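Local structure of fructose-2,6-bisphosphatase TIGAR B (Danio rerio, 3E9D) at residues 51-56 with 141-146. The protein probably hydrolyses fructose 2,6-bisphosphate, and also fructose 1,6-bisphosphate, restraining glycolysis and diverting sugar into the pentose phosphate pathway. Residues are numbered along the deposited sequence; the frame is centred on the assembly and turned at random.
Sequences FTNVFV and QRMFEE
The ring of Phe55 meets helix 141-146 edge-on: Met143 CE lies in its plane 3.2 Å from CZ, and Arg142 CD borders the same rim, 3.4 Å from CE1. The amide of Asn53, by contrast, takes Met143 over a face: SD and CE both lie on the same side of its plane, SD 3.4 Å from Asn53 CG. Two bends in the methionine chain, at chi2 (-54°) and chi3, fold the thioether back so that its methyl wedges between ring and amide.

Within the amide plane, Asn53 ND2 lies 3.0 Å from Glu146 OE1 in a bent hydrogen bond (140° at the hydrogen) that reaches the oxygen from above the carboxylate plane. Asn53 OD1 accepts from Thr52 OG1 at 2.7 Å and is also hydrogen-bonded to His147, just past the helix segment, so both ends of this buried group are engaged. A leucine in its place would probably leave Glu146 OE1 without its amide donor and both Thr52 OG1 and His147 without the acceptor OD1, though Thr52 OG1 would keep its bond to His177 N. One water adds a second bridge, donating to Thr52 O and Glu146 OE2.

Strand 53-56 and the helix run nearly antiparallel, their axes 11.1 Å apart at closest approach. Parallel strands 81-83 and 177-182 flank strand 53-56 in the sheet of this histidine phosphatase α/β fold; Val54 and Val56 face helix 60-71, while Asn53 and Phe55 meet the end of helix 125-146 across the opposite face.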
loop_
_atom_site.group_PDB
_atom_site.type_symbol
_atom_site.label_atom_id
_atom_site.label_comp_id
_atom_site.label_asym_id
_atom_site.label_seq_id
_atom_site.Cartn_x
_atom_site.Cartn_y
_atom_site.Cartn_z
ATOM N N PHE A 51 1.773 12.033 -9.333
ATOM C CA PHE A 51 2.022 10.604 -9.402
ATOM C C PHE A 51 2.372 10.242 -10.834
ATOM O O PHE A 51 1.535 10.335 -11.713
ATOM C CB PHE A 51 0.809 9.825 -8.892
ATOM C CG PHE A 51 0.445 10.148 -7.467
ATOM C CD1 PHE A 51 1.301 9.790 -6.419
ATOM C CD2 PHE A 51 -0.743 10.823 -7.169
ATOM C CE1 PHE A 51 0.974 10.079 -5.091
ATOM C CE2 PHE A 51 -1.091 11.126 -5.836
ATOM C CZ PHE A 51 -0.234 10.752 -4.795
ATOM N N THR A 52 3.636 9.873 -11.060
ATOM C CA THR A 52 4.118 9.449 -12.382
ATOM C C THR A 52 3.615 8.065 -12.724
ATOM O O THR A 52 3.565 7.677 -13.888
ATOM C CB THR A 52 5.668 9.430 -12.424
ATOM O OG1 THR A 52 6.163 8.644 -11.327
ATOM C CG2 THR A 52 6.241 10.860 -12.308
ATOM N N ASN A 53 3.240 7.298 -11.715
ATOM C CA ASN A 53 2.818 5.926 -11.939
ATOM C C ASN A 53 1.743 5.574 -10.943
ATOM O O ASN A 53 1.818 5.997 -9.791
ATOM C CB ASN A 53 4.001 4.978 -11.724
ATOM C CG ASN A 53 5.165 5.276 -12.651
ATOM O OD1 ASN A 53 6.020 6.117 -12.348
ATOM N ND2 ASN A 53 5.187 4.611 -13.797
ATOM N N VAL A 54 0.745 4.803 -11.377
ATOM C CA VAL A 54 -0.343 4.411 -10.484
ATOM C C VAL A 54 -0.672 2.909 -10.652
ATOM O O VAL A 54 -0.897 2.430 -11.774
ATOM C CB VAL A 54 -1.623 5.238 -10.720
ATOM C CG1 VAL A 54 -2.754 4.747 -9.793
ATOM C CG2 VAL A 54 -1.383 6.732 -10.519
ATOM N N PHE A 55 -0.735 2.200 -9.530
ATOM C CA PHE A 55 -0.977 0.757 -9.500
ATOM C C PHE A 55 -2.126 0.483 -8.544
ATOM O O PHE A 55 -2.158 1.009 -7.418
ATOM C CB PHE A 55 0.284 0.005 -9.061
ATOM C CG PHE A 55 1.498 0.374 -9.868
ATOM C CD1 PHE A 55 1.689 -0.169 -11.124
ATOM C CD2 PHE A 55 2.403 1.325 -9.398
ATOM C CE1 PHE A 55 2.784 0.206 -11.909
ATOM C CE2 PHE A 55 3.513 1.709 -10.176
ATOM C CZ PHE A 55 3.699 1.145 -11.430
ATOM N N VAL A 56 -3.075 -0.330 -8.985
ATOM C CA VAL A 56 -4.256 -0.610 -8.175
ATOM C C VAL A 56 -4.566 -2.082 -8.265
ATOM O O VAL A 56 -4.329 -2.707 -9.309
ATOM C CB VAL A 56 -5.497 0.165 -8.712
ATOM C CG1 VAL A 56 -6.603 0.174 -7.670
ATOM C CG2 VAL A 56 -5.116 1.605 -9.083
ATOM N N GLN A 141 11.264 -2.987 -11.842
ATOM C CA GLN A 141 11.605 -3.137 -13.254
ATOM C C GLN A 141 10.882 -2.078 -14.095
ATOM O O GLN A 141 11.498 -1.422 -14.942
ATOM C CB GLN A 141 11.302 -4.558 -13.748
ATOM C CG GLN A 141 11.574 -4.785 -15.250
ATOM C CD GLN A 141 13.047 -4.585 -15.637
ATOM O OE1 GLN A 141 13.962 -4.952 -14.890
ATOM N NE2 GLN A 141 13.278 -4.005 -16.820
ATOM N N ARG A 142 9.593 -1.891 -13.825
ATOM C CA ARG A 142 8.803 -0.880 -14.529
ATOM C C ARG A 142 9.269 0.556 -14.251
ATOM O O ARG A 142 9.319 1.364 -15.165
ATOM C CB ARG A 142 7.303 -1.022 -14.209
ATOM C CG ARG A 142 6.406 -0.067 -15.043
ATOM C CD ARG A 142 4.961 -0.082 -14.565
ATOM N NE ARG A 142 4.341 -1.388 -14.803
ATOM C CZ ARG A 142 3.678 -1.717 -15.914
ATOM N NH1 ARG A 142 3.534 -0.838 -16.900
ATOM N NH2 ARG A 142 3.161 -2.931 -16.038
ATOM N N MET A 143 9.584 0.877 -12.994
ATOM C CA MET A 143 10.060 2.226 -12.643
ATOM C C MET A 143 11.411 2.491 -13.315
ATOM O O MET A 143 11.657 3.582 -13.846
ATOM C CB MET A 143 10.186 2.430 -11.118
ATOM C CG MET A 143 8.854 2.383 -10.307
ATOM S SD MET A 143 7.556 3.536 -10.894
ATOM C CE MET A 143 6.612 2.399 -11.873
ATOM N N PHE A 144 12.277 1.484 -13.294
ATOM C CA PHE A 144 13.599 1.621 -13.877
ATOM C C PHE A 144 13.520 1.822 -15.390
ATOM O O PHE A 144 14.189 2.690 -15.914
ATOM C CB PHE A 144 14.466 0.413 -13.540
ATOM C CG PHE A 144 15.931 0.653 -13.728
ATOM C CD1 PHE A 144 16.675 1.253 -12.728
ATOM C CD2 PHE A 144 16.560 0.274 -14.901
ATOM C CE1 PHE A 144 18.036 1.471 -12.897
ATOM C CE2 PHE A 144 17.913 0.490 -15.089
ATOM C CZ PHE A 144 18.655 1.085 -14.088
ATOM N N GLU A 145 12.702 1.023 -16.073
ATOM C CA GLU A 145 12.535 1.127 -17.530
ATOM C C GLU A 145 11.969 2.474 -17.957
ATOM O O GLU A 145 12.327 2.995 -19.001
ATOM C CB GLU A 145 11.545 0.091 -18.036
ATOM C CG GLU A 145 12.067 -1.297 -18.170
ATOM C CD GLU A 145 10.935 -2.305 -18.264
ATOM O OE1 GLU A 145 9.752 -1.891 -18.189
ATOM O OE2 GLU A 145 11.222 -3.515 -18.385
ATOM N N GLU A 146 11.044 3.008 -17.170
ATOM C CA GLU A 146 10.410 4.257 -17.533
ATOM C C GLU A 146 11.157 5.526 -17.116
ATOM O O GLU A 146 10.967 6.583 -17.716
ATOM C CB GLU A 146 9.001 4.306 -16.965
ATOM C CG GLU A 146 8.378 5.671 -17.121
ATOM C CD GLU A 146 6.885 5.680 -16.853
ATOM O OE1 GLU A 146 6.305 4.592 -16.557
ATOM O OE2 GLU A 146 6.306 6.790 -16.952
HETATM O O HOH W 1 4.992 8.912 -15.908
#